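Local coordinates for 2-hydroxyisobutyryl-CoA mutase large subunit (Aquincola tertiaricarbonis, PDB 4R3U), which interconverts 2-hydroxyisobutyryl-CoA and (S)-3-hydroxybutyryl-CoA together with the cobalamin-binding small subunit, by isomerizing the carbon skeleton, at residues K112-L117 with E162-D167; I125-D130 with V175-N180; F129-L134 with D145-R150; A183-A188 with G554-K559. All coordinates share one frame; numbering follows the deposited sequence.

Interaction 1: residues K112-L117 with E162-D167; sequences KRFKYL and EALLAD
In the helical layer around the TIM barrel, Phe114 and Lys115 of helix 107-119 meet the C-terminal end of helix 158-164 and the loop beyond it, from Leu164 to Asp167. Phe114 supplies the inner, apolar half. With CG set beside the backbone N (chi1 -74°), its ring reaches across so that CE2 lies 3.7 Å from CD1 of Leu164, the two side chains meeting at a slant. The same ring corner touches the CD2 methyl of Leu165 more loosely. Phe114 CD2 also lies 3.5 Å from Leu164 O, a carbonyl that accepts a hydrogen bond from Asn111 ND2.

Nearer the surface, Lys115 runs extended beyond CG and ends in a salt bridge, its NZ 2.7 Å from Asp167 OD2 on the anti lone pair of that oxygen. A weak hydrogen bond of 3.4 Å joins Lys115 NZ to Ala166 O, and Asn111 OD1 binds the ammonium as well. A methionine in place of Lys115 would probably leave the Asp167 carboxylate without its charged mate and let the turn after the helix shift. The contact thus pairs an apolar interior, with Phe114 pressed on strand 125-128, with an ionic rim; a positive charge close to a helix C-terminus and its carbonyls is likely to be electrostatically favourable there.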
# COMPACT_ATOMS: atom_id res chain seq x y z
N LYS A 112 -7.98 26.34 11.09
CA LYS A 112 -6.66 25.96 11.62
C LYS A 112 -6.23 24.62 10.96
O LYS A 112 -5.08 24.51 10.49
CB LYS A 112 -6.72 25.87 13.16
CG LYS A 112 -5.38 25.52 13.84
CD LYS A 112 -5.55 24.97 15.26
CE LYS A 112 -5.38 23.45 15.40
NZ LYS A 112 -6.66 22.68 15.34
N ARG A 113 -7.15 23.62 10.90
CA ARG A 113 -6.92 22.32 10.24
C ARG A 113 -6.69 22.48 8.72
O ARG A 113 -5.81 21.80 8.20
CB ARG A 113 -8.07 21.33 10.53
CG ARG A 113 -7.82 19.89 10.02
CD ARG A 113 -6.60 19.19 10.62
NE ARG A 113 -6.87 18.82 12.00
CZ ARG A 113 -7.32 17.63 12.37
NH1 ARG A 113 -7.58 17.38 13.64
NH2 ARG A 113 -7.59 16.70 11.46
N PHE A 114 -7.44 23.38 8.02
CA PHE A 114 -7.22 23.66 6.58
C PHE A 114 -5.76 24.03 6.37
O PHE A 114 -5.08 23.46 5.52
CB PHE A 114 -8.10 24.81 6.05
CG PHE A 114 -9.56 24.50 5.85
CD1 PHE A 114 -10.01 23.18 5.82
CD2 PHE A 114 -10.50 25.52 5.73
CE1 PHE A 114 -11.37 22.89 5.64
CE2 PHE A 114 -11.84 25.23 5.50
CZ PHE A 114 -12.28 23.92 5.47
N LYS A 115 -5.28 24.99 7.18
CA LYS A 115 -3.91 25.53 7.15
C LYS A 115 -2.87 24.46 7.42
O LYS A 115 -1.89 24.39 6.68
CB LYS A 115 -3.79 26.76 8.05
CG LYS A 115 -4.67 27.90 7.53
CD LYS A 115 -4.79 29.07 8.48
CE LYS A 115 -5.40 30.26 7.79
NZ LYS A 115 -5.93 31.25 8.77
N TYR A 116 -3.12 23.58 8.41
CA TYR A 116 -2.25 22.44 8.72
C TYR A 116 -2.15 21.50 7.50
O TYR A 116 -1.04 21.11 7.11
CB TYR A 116 -2.79 21.65 9.93
CG TYR A 116 -2.02 20.37 10.15
CD1 TYR A 116 -0.79 20.38 10.80
CD2 TYR A 116 -2.49 19.16 9.65
CE1 TYR A 116 -0.05 19.20 10.97
CE2 TYR A 116 -1.75 17.98 9.79
CZ TYR A 116 -0.55 18.01 10.47
OH TYR A 116 0.17 16.86 10.66
N LEU A 117 -3.32 21.11 6.95
CA LEU A 117 -3.47 20.22 5.80
C LEU A 117 -2.78 20.78 4.58
O LEU A 117 -2.09 20.04 3.88
CB LEU A 117 -4.97 19.92 5.53
CG LEU A 117 -5.71 19.10 6.59
CD1 LEU A 117 -7.18 19.07 6.31
CD2 LEU A 117 -5.14 17.68 6.71
N GLU A 162 -16.87 33.12 7.00
CA GLU A 162 -15.77 34.07 6.94
C GLU A 162 -14.68 33.56 7.85
O GLU A 162 -13.52 33.55 7.44
CB GLU A 162 -16.24 35.47 7.36
CG GLU A 162 -17.22 36.08 6.37
CD GLU A 162 -18.00 37.30 6.81
OE1 GLU A 162 -18.03 37.60 8.02
OE2 GLU A 162 -18.62 37.94 5.92
N ALA A 163 -15.06 33.04 9.06
CA ALA A 163 -14.16 32.42 10.05
C ALA A 163 -13.55 31.17 9.48
O ALA A 163 -12.35 30.97 9.61
CB ALA A 163 -14.90 32.09 11.34
N LEU A 164 -14.38 30.35 8.79
CA LEU A 164 -14.00 29.10 8.13
C LEU A 164 -12.93 29.26 7.06
O LEU A 164 -12.02 28.44 6.99
CB LEU A 164 -15.24 28.40 7.53
CG LEU A 164 -14.99 27.07 6.76
CD1 LEU A 164 -14.77 25.94 7.71
CD2 LEU A 164 -16.14 26.75 5.85
N LEU A 165 -13.10 30.24 6.20
CA LEU A 165 -12.25 30.50 5.04
C LEU A 165 -11.33 31.71 5.22
O LEU A 165 -10.82 32.25 4.24
CB LEU A 165 -13.13 30.60 3.76
CG LEU A 165 -13.83 29.29 3.34
CD1 LEU A 165 -14.95 29.54 2.37
CD2 LEU A 165 -12.82 28.26 2.75
N ALA A 166 -11.07 32.10 6.48
CA ALA A 166 -10.19 33.21 6.82
C ALA A 166 -8.80 32.93 6.28
O ALA A 166 -8.31 31.81 6.40
CB ALA A 166 -10.14 33.40 8.33
N ASP A 167 -8.19 33.95 5.65
CA ASP A 167 -6.84 33.89 5.05
C ASP A 167 -6.69 32.81 3.94
O ASP A 167 -5.59 32.36 3.67
CB ASP A 167 -5.73 33.75 6.14
CG ASP A 167 -5.98 34.55 7.41
OD1 ASP A 167 -5.94 35.81 7.35
OD2 ASP A 167 -6.25 33.92 8.45

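Interaction 2: residues I125-D130 with V175-N180; sequences ISTDFD and VSFTIN. With 3KK (S-{(3R,5R,9R)-1-[(2R,3S,4R,5R)-5-(6-amino-9H-purin-9-yl)-4-hydroxy-3-(phosphonooxy)tetrahydrofuran-2-yl]-3,5,9-trihydroxy-8,8-dimethyl-3,5-dioxido-10,14-dioxo-2,4,6-trioxa-11,15-diaza-3lambda~5~,5lambda~5~-diphosphaheptadecan-17-yl} 2-hydroxy-2-methylpropanethioate), chain F.
Ile125, Ser126 and Thr127 pair in parallel with Val175, Ser176 and Phe177, on two neighbouring strands of the barrel. Among the backbone bonds, Ser176 N donates to Ile125 O at 2.8 Å and Thr178 N to Thr127 O at 2.7 Å, while Thr127 N reaches Ser176 O only weakly. That last oxygen is gripped a second time by the hydroxyl OG1 of Thr127, at 3.0 Å.

Ser126, Asp128, Ser176 and Thr178 face the acyl-CoA. Thr178 OG1 donates to Asp128 OD1 at 2.8 Å, nearly in line with the C-O bond, and itself accepts from a water that also binds Ser126 OG, Ser176 OG and Thr127 N. A second water bridges Phe129 N and Thr178 O. Thr178 CG2 lies 3.4 Å from the thioester carbon C1.

The face with Ile125, Thr127, Val175 and Phe177 is mostly apolar. Ile125 CG2 and Val175 CG1 lie side by side. With CG beside the backbone N (chi1 -56°), Phe129 aims its ring edge at the face of Phe177 in an offset edge-to-face pair (centroids 5.6 Å apart, planes at 71°), and Ile179 CD1 lies over one Phe129 face. Replacing Phe129 by alanine removes the edge that meets Phe177 and would probably leave a gap beside Ile179 CD1. Thr178, itself held by the water, probably steadies the Asp128 carboxylate, with OD2 toward substrate hydroxyl O3; Asp128 is inferred to matter for stereospecificity.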
# COMPACT_ATOMS: atom_id res chain seq x y z
N ILE A 125 -9.30 21.99 -0.70
CA ILE A 125 -10.00 22.00 0.59
C ILE A 125 -11.29 21.15 0.54
O ILE A 125 -12.05 21.24 -0.42
CB ILE A 125 -10.25 23.46 1.05
CG1 ILE A 125 -8.98 24.04 1.71
CG2 ILE A 125 -11.50 23.63 1.94
CD1 ILE A 125 -8.82 25.51 1.48
N SER A 126 -11.52 20.32 1.57
CA SER A 126 -12.75 19.55 1.73
C SER A 126 -13.30 19.89 3.11
O SER A 126 -12.54 19.95 4.08
CB SER A 126 -12.52 18.05 1.57
OG SER A 126 -13.69 17.29 1.83
N THR A 127 -14.59 20.12 3.21
CA THR A 127 -15.20 20.49 4.48
C THR A 127 -16.39 19.58 4.81
O THR A 127 -17.31 19.44 3.99
CB THR A 127 -15.65 21.96 4.46
OG1 THR A 127 -14.77 22.76 3.64
CG2 THR A 127 -15.83 22.55 5.87
N ASP A 128 -16.35 18.98 6.01
CA ASP A 128 -17.43 18.21 6.61
C ASP A 128 -18.08 19.00 7.71
O ASP A 128 -17.40 19.64 8.51
CB ASP A 128 -16.99 16.83 7.10
CG ASP A 128 -17.15 15.81 5.99
OD1 ASP A 128 -17.01 16.21 4.80
OD2 ASP A 128 -17.33 14.59 6.31
N PHE A 129 -19.40 18.97 7.73
CA PHE A 129 -20.24 19.76 8.63
C PHE A 129 -20.86 18.92 9.73
O PHE A 129 -20.94 17.70 9.61
CB PHE A 129 -21.31 20.50 7.81
CG PHE A 129 -20.70 21.38 6.72
CD1 PHE A 129 -20.33 22.70 6.99
CD2 PHE A 129 -20.44 20.87 5.45
CE1 PHE A 129 -19.70 23.48 6.02
CE2 PHE A 129 -19.79 21.64 4.49
CZ PHE A 129 -19.45 22.96 4.77
N ASP A 130 -21.26 19.58 10.83
CA ASP A 130 -21.90 18.88 11.92
C ASP A 130 -23.36 18.51 11.53
O ASP A 130 -23.88 18.99 10.52
CB ASP A 130 -21.82 19.70 13.21
CG ASP A 130 -22.52 21.04 13.22
OD1 ASP A 130 -23.32 21.29 12.31
OD2 ASP A 130 -22.34 21.78 14.19
N VAL A 175 -12.40 24.85 -3.14
CA VAL A 175 -13.09 24.61 -1.88
C VAL A 175 -14.36 23.76 -2.05
O VAL A 175 -15.36 24.24 -2.60
CB VAL A 175 -13.38 25.93 -1.10
CG1 VAL A 175 -14.14 25.67 0.21
CG2 VAL A 175 -12.09 26.72 -0.83
N SER A 176 -14.31 22.53 -1.49
CA SER A 176 -15.39 21.55 -1.45
C SER A 176 -16.16 21.61 -0.11
O SER A 176 -15.55 21.71 0.97
CB SER A 176 -14.84 20.13 -1.66
OG SER A 176 -15.89 19.19 -1.74
N PHE A 177 -17.49 21.53 -0.19
CA PHE A 177 -18.42 21.51 0.95
C PHE A 177 -19.24 20.22 0.91
O PHE A 177 -19.97 19.97 -0.06
CB PHE A 177 -19.35 22.73 0.91
CG PHE A 177 -18.76 24.09 1.22
CD1 PHE A 177 -17.67 24.21 2.09
CD2 PHE A 177 -19.32 25.25 0.69
CE1 PHE A 177 -17.16 25.47 2.41
CE2 PHE A 177 -18.81 26.51 1.01
CZ PHE A 177 -17.75 26.62 1.88
N THR A 178 -19.09 19.36 1.94
CA THR A 178 -19.88 18.12 2.03
C THR A 178 -21.23 18.48 2.66
O THR A 178 -21.50 18.17 3.83
CB THR A 178 -19.14 17.07 2.81
OG1 THR A 178 -17.86 16.92 2.24
CG2 THR A 178 -19.87 15.75 2.85
N ILE A 179 -22.05 19.18 1.89
CA ILE A 179 -23.32 19.71 2.32
C ILE A 179 -24.40 19.19 1.36
O ILE A 179 -24.15 19.03 0.18
CB ILE A 179 -23.23 21.27 2.47
CG1 ILE A 179 -24.43 21.87 3.25
CG2 ILE A 179 -22.98 21.96 1.12
CD1 ILE A 179 -24.33 21.78 4.76
N ASN A 180 -25.56 18.82 1.91
CA ASN A 180 -26.60 18.20 1.11
C ASN A 180 -27.99 18.89 1.08
O ASN A 180 -28.16 19.75 0.21
CB ASN A 180 -26.63 16.68 1.32
CG ASN A 180 -25.33 16.03 0.93
OD1 ASN A 180 -25.06 15.84 -0.25
ND2 ASN A 180 -24.48 15.71 1.90
C4 3KK F . -19.72 12.33 4.62
C3 3KK F . -18.37 12.13 3.94
C2 3KK F . -18.04 10.64 3.86
O3 3KK F . -17.39 12.78 4.74
C1 3KK F . -18.33 12.73 2.53
O1 3KK F . -19.27 12.64 1.74
S1P 3KK F . -16.81 13.55 2.17
C2P 3KK F . -17.06 14.19 0.50
C3P 3KK F . -15.97 15.17 0.14
N4P 3KK F . -16.17 15.57 -1.25
C5P 3KK F . -15.17 16.04 -2.00
O5P 3KK F . -14.00 16.18 -1.61
C6P 3KK F . -15.61 16.38 -3.43
C7P 3KK F . -14.49 17.03 -4.24
N8P 3KK F . -14.93 17.25 -5.62
C9P 3KK F . -14.20 17.99 -6.47
O9P 3KK F . -13.15 18.54 -6.14
CAP 3KK F . -14.82 18.21 -7.88
OAP 3KK F . -16.25 18.37 -7.83
CBP 3KK F . -14.31 17.27 -9.02
CDP 3KK F . -14.83 17.76 -10.38
CEP 3KK F . -14.81 15.83 -8.83
CCP 3KK F . -12.77 17.27 -9.11
O6A 3KK F . -12.32 18.63 -9.20
P2A 3KK F . -10.84 19.12 -8.90
O4A 3KK F . -10.33 18.45 -7.70
O5A 3KK F . -10.84 20.60 -8.95
O3A 3KK F . -10.06 18.48 -10.18
P1A 3KK F . -10.23 18.91 -11.76
O1A 3KK F . -11.48 19.66 -12.03
O2A 3KK F . -9.96 17.70 -12.56
O5B 3KK F . -8.92 19.87 -11.84
C5B 3KK F . -8.96 21.30 -11.60
C4B 3KK F . -8.54 22.06 -12.87
O4B 3KK F . -7.33 21.51 -13.47
C3B 3KK F . -9.63 21.99 -13.93
O3B 3KK F . -9.67 23.27 -14.61
P3B 3KK F . -10.90 24.31 -14.48
O8A 3KK F . -12.04 23.52 -14.99
O7A 3KK F . -10.91 24.63 -13.04
O9A 3KK F . -10.45 25.42 -15.35
C2B 3KK F . -9.15 20.90 -14.86
O2B 3KK F . -9.66 21.06 -16.19
C1B 3KK F . -7.64 21.08 -14.81
N9A 3KK F . -6.90 19.82 -15.10
C8A 3KK F . -6.88 18.68 -14.40
N7A 3KK F . -6.09 17.82 -15.04
C5A 3KK F . -5.59 18.43 -16.12
C4A 3KK F . -6.10 19.68 -16.15
N3A 3KK F . -5.77 20.54 -17.15
C2A 3KK F . -4.88 20.16 -18.17
N1A 3KK F . -4.37 18.83 -18.09
C6A 3KK F . -4.75 18.01 -17.09
N6A 3KK F . -4.28 16.76 -17.01
O HOH W 1 -16.00 18.48 1.05
O HOH W 2 -20.50 17.18 6.11

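Interaction 3: residues F129-L134 with D145-R150; sequences FDMPTL and DGEVGR
Asp130 and Gly149 form the central bond: Gly149 N donates to Asp130 OD2 at 2.7 Å, almost straight (173°), on the anti lone pair. The other carboxylate oxygen, OD1, is held within its own segment by Thr133, whose N (3.1 Å) and OG1 (2.7 Å) approach Asp130 OD1 from opposite faces of its plane. Asp130 is therefore the N-cap of helix 131-135 and at the same time a tether for the loop. Its CG stands between the backbone N and the carbonyl carbon (chi1 63°), which lets one oxygen turn back to the helix start while the other points across.

Beside it, Glu147 packs on the first helical turn. Its carbonyl O lies 3.5 Å from Pro132 CD and accepts from a water that Met131 N binds at longer range, while Glu147 OE2 sits 3.3 Å from Met131 CG.

Further out, Arg150 NE ties back to Gly146 O at 2.7 Å, closing the loop on itself, and its guanidinium makes a cation-pi contact with Tyr497. Glu147 OE1 accepts from Leu26 N of the small subunit, which also packs on Met131 and Pro132; Met131 touches cobalamin. The contact thus lies just beyond strand 125-128, where helix 131-135 and the loop leading towards helix 158-164 meet the small subunit at the cofactor.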
# COMPACT_ATOMS: atom_id res chain seq x y z
N PHE A 129 -19.40 18.97 7.73
CA PHE A 129 -20.24 19.76 8.63
C PHE A 129 -20.86 18.92 9.73
O PHE A 129 -20.94 17.70 9.61
CB PHE A 129 -21.31 20.50 7.81
CG PHE A 129 -20.70 21.38 6.72
CD1 PHE A 129 -20.33 22.70 6.99
CD2 PHE A 129 -20.44 20.87 5.45
CE1 PHE A 129 -19.70 23.48 6.02
CE2 PHE A 129 -19.79 21.64 4.49
CZ PHE A 129 -19.45 22.96 4.77
N ASP A 130 -21.26 19.58 10.83
CA ASP A 130 -21.90 18.88 11.92
C ASP A 130 -23.36 18.51 11.53
O ASP A 130 -23.88 18.99 10.52
CB ASP A 130 -21.82 19.70 13.21
CG ASP A 130 -22.52 21.04 13.22
OD1 ASP A 130 -23.32 21.29 12.31
OD2 ASP A 130 -22.34 21.78 14.19
N MET A 131 -24.00 17.69 12.36
CA MET A 131 -25.37 17.26 12.15
C MET A 131 -26.36 18.39 12.08
O MET A 131 -27.12 18.39 11.12
CB MET A 131 -25.78 16.18 13.17
CG MET A 131 -25.00 14.89 13.06
SD MET A 131 -24.68 14.35 11.35
CE MET A 131 -26.28 13.88 10.78
N PRO A 132 -26.37 19.39 13.01
CA PRO A 132 -27.34 20.50 12.86
C PRO A 132 -27.30 21.16 11.47
O PRO A 132 -28.33 21.27 10.81
CB PRO A 132 -26.94 21.47 13.98
CG PRO A 132 -26.34 20.59 15.02
CD PRO A 132 -25.59 19.53 14.26
N THR A 133 -26.09 21.49 11.00
CA THR A 133 -25.82 22.12 9.70
C THR A 133 -26.28 21.24 8.53
O THR A 133 -26.91 21.73 7.59
CB THR A 133 -24.33 22.53 9.63
OG1 THR A 133 -24.05 23.37 10.74
CG2 THR A 133 -23.94 23.22 8.33
N LEU A 134 -25.97 19.93 8.60
CA LEU A 134 -26.34 18.92 7.60
C LEU A 134 -27.86 18.77 7.51
O LEU A 134 -28.42 18.60 6.41
CB LEU A 134 -25.68 17.58 7.93
CG LEU A 134 -24.15 17.47 7.68
CD1 LEU A 134 -23.60 16.15 8.24
CD2 LEU A 134 -23.78 17.67 6.21
N ASP A 145 -28.95 20.19 20.31
CA ASP A 145 -28.39 19.89 21.65
C ASP A 145 -27.34 18.77 21.64
O ASP A 145 -27.63 17.67 21.16
CB ASP A 145 -29.51 19.57 22.66
CG ASP A 145 -29.06 19.46 24.11
OD1 ASP A 145 -28.82 20.52 24.74
OD2 ASP A 145 -28.97 18.31 24.62
N GLY A 146 -26.15 19.07 22.14
CA GLY A 146 -25.05 18.10 22.21
C GLY A 146 -24.42 17.69 20.89
O GLY A 146 -23.55 16.82 20.87
N GLU A 147 -24.82 18.32 19.77
CA GLU A 147 -24.33 17.96 18.44
C GLU A 147 -23.58 19.08 17.73
O GLU A 147 -23.08 18.85 16.62
CB GLU A 147 -25.49 17.43 17.56
CG GLU A 147 -26.22 16.24 18.15
CD GLU A 147 -26.69 15.17 17.19
OE1 GLU A 147 -27.77 14.59 17.43
OE2 GLU A 147 -25.95 14.87 16.22
N VAL A 148 -23.47 20.28 18.36
CA VAL A 148 -22.80 21.43 17.72
C VAL A 148 -21.28 21.23 17.59
O VAL A 148 -20.61 21.00 18.61
CB VAL A 148 -23.13 22.79 18.41
CG1 VAL A 148 -22.63 23.95 17.55
CG2 VAL A 148 -24.62 22.92 18.69
N GLY A 149 -20.77 21.32 16.36
CA GLY A 149 -19.35 21.19 16.02
C GLY A 149 -18.70 19.87 16.38
O GLY A 149 -17.47 19.77 16.37
N ARG A 150 -19.52 18.86 16.70
CA ARG A 150 -19.06 17.53 17.11
C ARG A 150 -18.54 16.65 15.95
O ARG A 150 -17.37 16.26 15.97
CB ARG A 150 -20.17 16.84 17.91
CG ARG A 150 -19.75 15.51 18.51
CD ARG A 150 -20.81 14.89 19.39
NE ARG A 150 -21.11 15.66 20.60
CZ ARG A 150 -20.37 15.71 21.71
NH1 ARG A 150 -19.25 15.00 21.81
NH2 ARG A 150 -20.76 16.45 22.74
O HOH W 3 -22.24 16.90 14.98

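Interaction 4: residues A183-A188 with G554-K559; sequences AWILLA and GDIVEK
Trp184 and Ile185 of helix 183-196 press on Ile556 and Val557 of helix 553-564, and these four side chains make up the tight part. The methyl CG2 of Ile556 rests against both, 3.6 Å from Trp184 CZ2 and 3.8 Å from Ile185 CD1; it approaches the indole obliquely, on the benzo side. With CG1 beside the backbone N (chi1 -71°) and CD1 extended beyond it, Ile185 sends its terminal methyl forward, to 3.7 Å from Val557 CG2, the two side chains meeting at about a right angle. Ile185 CG1 also lies over the Trp184 ring of its own helix, so the indole and the isoleucine form one apolar surface. Trp184 CH2 reaches Val557 CG2 only at 4.4 Å, where the packing thins out.

The segment axes stay 10.8 Å apart, so the bulky residues span the distance and the buried area is modest. On the partly exposed flanks of helix 553-564 the chemistry turns ionic: Asp555 pairs with Arg516, Lys559 with Asp526 and Glu558 with Lys561. Elsewhere Trp184 packs on helices 226-243 and 540-549, and Ile556 on helix 518-532. Apolar side chains meeting between two helix segments inclined at 143° are plain helix packing, here joining a helix of the barrel's outer layer to the C-terminal helical part of the chain.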
# COMPACT_ATOMS: atom_id res chain seq x y z
N ALA A 183 -27.44 22.53 1.01
CA ALA A 183 -26.36 22.88 0.10
C ALA A 183 -26.54 24.25 -0.55
O ALA A 183 -25.54 24.96 -0.73
CB ALA A 183 -26.20 21.82 -0.98
N TRP A 184 -27.80 24.61 -0.93
CA TRP A 184 -28.07 25.87 -1.61
C TRP A 184 -27.74 27.09 -0.75
O TRP A 184 -27.24 28.08 -1.27
CB TRP A 184 -29.48 25.89 -2.23
CG TRP A 184 -30.57 26.59 -1.45
CD1 TRP A 184 -31.07 27.84 -1.69
CD2 TRP A 184 -31.35 26.04 -0.39
NE1 TRP A 184 -32.11 28.10 -0.83
CE2 TRP A 184 -32.31 27.02 -0.02
CE3 TRP A 184 -31.33 24.82 0.32
CZ2 TRP A 184 -33.25 26.80 1.01
CZ3 TRP A 184 -32.24 24.62 1.35
CH2 TRP A 184 -33.20 25.59 1.68
N ILE A 185 -27.98 26.97 0.57
CA ILE A 185 -27.71 28.00 1.58
C ILE A 185 -26.18 28.21 1.67
O ILE A 185 -25.71 29.34 1.63
CB ILE A 185 -28.39 27.63 2.94
CG1 ILE A 185 -29.91 27.78 2.83
CG2 ILE A 185 -27.81 28.45 4.12
CD1 ILE A 185 -30.63 27.09 3.84
N LEU A 186 -25.42 27.12 1.73
CA LEU A 186 -23.96 27.19 1.77
C LEU A 186 -23.35 27.72 0.49
O LEU A 186 -22.39 28.48 0.56
CB LEU A 186 -23.33 25.88 2.25
CG LEU A 186 -23.03 25.91 3.72
CD1 LEU A 186 -24.26 25.74 4.54
CD2 LEU A 186 -22.09 24.87 4.07
N LEU A 187 -23.96 27.39 -0.67
CA LEU A 187 -23.54 27.92 -1.96
C LEU A 187 -23.83 29.45 -2.03
O LEU A 187 -23.01 30.21 -2.55
CB LEU A 187 -24.21 27.17 -3.14
CG LEU A 187 -23.85 27.66 -4.56
CD1 LEU A 187 -22.32 27.64 -4.83
CD2 LEU A 187 -24.63 26.91 -5.60
N ALA A 188 -24.98 29.88 -1.48
CA ALA A 188 -25.36 31.29 -1.42
C ALA A 188 -24.34 32.05 -0.56
O ALA A 188 -23.94 33.15 -0.94
CB ALA A 188 -26.75 31.44 -0.83
N GLY A 554 -31.28 28.24 9.55
CA GLY A 554 -32.52 27.95 10.24
C GLY A 554 -33.66 28.86 9.84
O GLY A 554 -34.77 28.38 9.62
N ASP A 555 -33.38 30.18 9.70
CA ASP A 555 -34.40 31.16 9.26
C ASP A 555 -34.98 30.75 7.90
O ASP A 555 -36.20 30.65 7.76
CB ASP A 555 -33.79 32.58 9.12
CG ASP A 555 -33.35 33.30 10.38
OD1 ASP A 555 -34.00 33.14 11.43
OD2 ASP A 555 -32.39 34.09 10.30
N ILE A 556 -34.07 30.45 6.93
CA ILE A 556 -34.33 30.03 5.56
C ILE A 556 -35.03 28.68 5.51
O ILE A 556 -36.08 28.56 4.86
CB ILE A 556 -33.03 30.11 4.67
CG1 ILE A 556 -32.43 31.55 4.68
CG2 ILE A 556 -33.30 29.66 3.23
CD1 ILE A 556 -30.95 31.66 4.26
N VAL A 557 -34.44 27.66 6.19
CA VAL A 557 -34.95 26.28 6.27
C VAL A 557 -36.36 26.21 6.87
O VAL A 557 -37.25 25.57 6.28
CB VAL A 557 -33.94 25.32 6.96
CG1 VAL A 557 -34.61 24.05 7.49
CG2 VAL A 557 -32.77 24.98 6.03
N GLU A 558 -36.57 26.87 8.04
CA GLU A 558 -37.86 26.86 8.74
C GLU A 558 -38.97 27.50 7.97
O GLU A 558 -40.06 26.94 7.92
CB GLU A 558 -37.76 27.43 10.15
CG GLU A 558 -36.98 26.55 11.10
CD GLU A 558 -37.41 25.10 11.20
OE1 GLU A 558 -38.57 24.84 11.58
OE2 GLU A 558 -36.56 24.22 10.91
N LYS A 559 -38.69 28.67 7.34
CA LYS A 559 -39.65 29.40 6.51
C LYS A 559 -40.21 28.49 5.39
O LYS A 559 -41.42 28.45 5.18
CB LYS A 559 -38.99 30.66 5.93
CG LYS A 559 -39.96 31.62 5.27
CD LYS A 559 -40.79 32.34 6.31
CE LYS A 559 -41.81 33.26 5.71
NZ LYS A 559 -42.54 34.01 6.76

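Interaction 2 is the core of the set, a fully buried strand pair, one face of which lines the acyl-CoA pocket; it combines backbone bonds, hydroxyls and waters with aromatic packing. Interactions 3 and 4 are buried too, interaction 1 only partly. Interactions 1 and 4 lie in the helical surroundings: the Phe114 ring of interaction 1 packs on Thr127 and Ile125, and Leu186 of the 183-188 segment packs on Phe129 and Ile179. Interaction 1 reaches the surface with a salt bridge, whereas interaction 4 is purely apolar. Interaction 3 shares Phe129 and Asp130 with interaction 2 and continues its strand into a capped helix, its polar chemistry being that of a loop tether beside cobalamin and the small subunit.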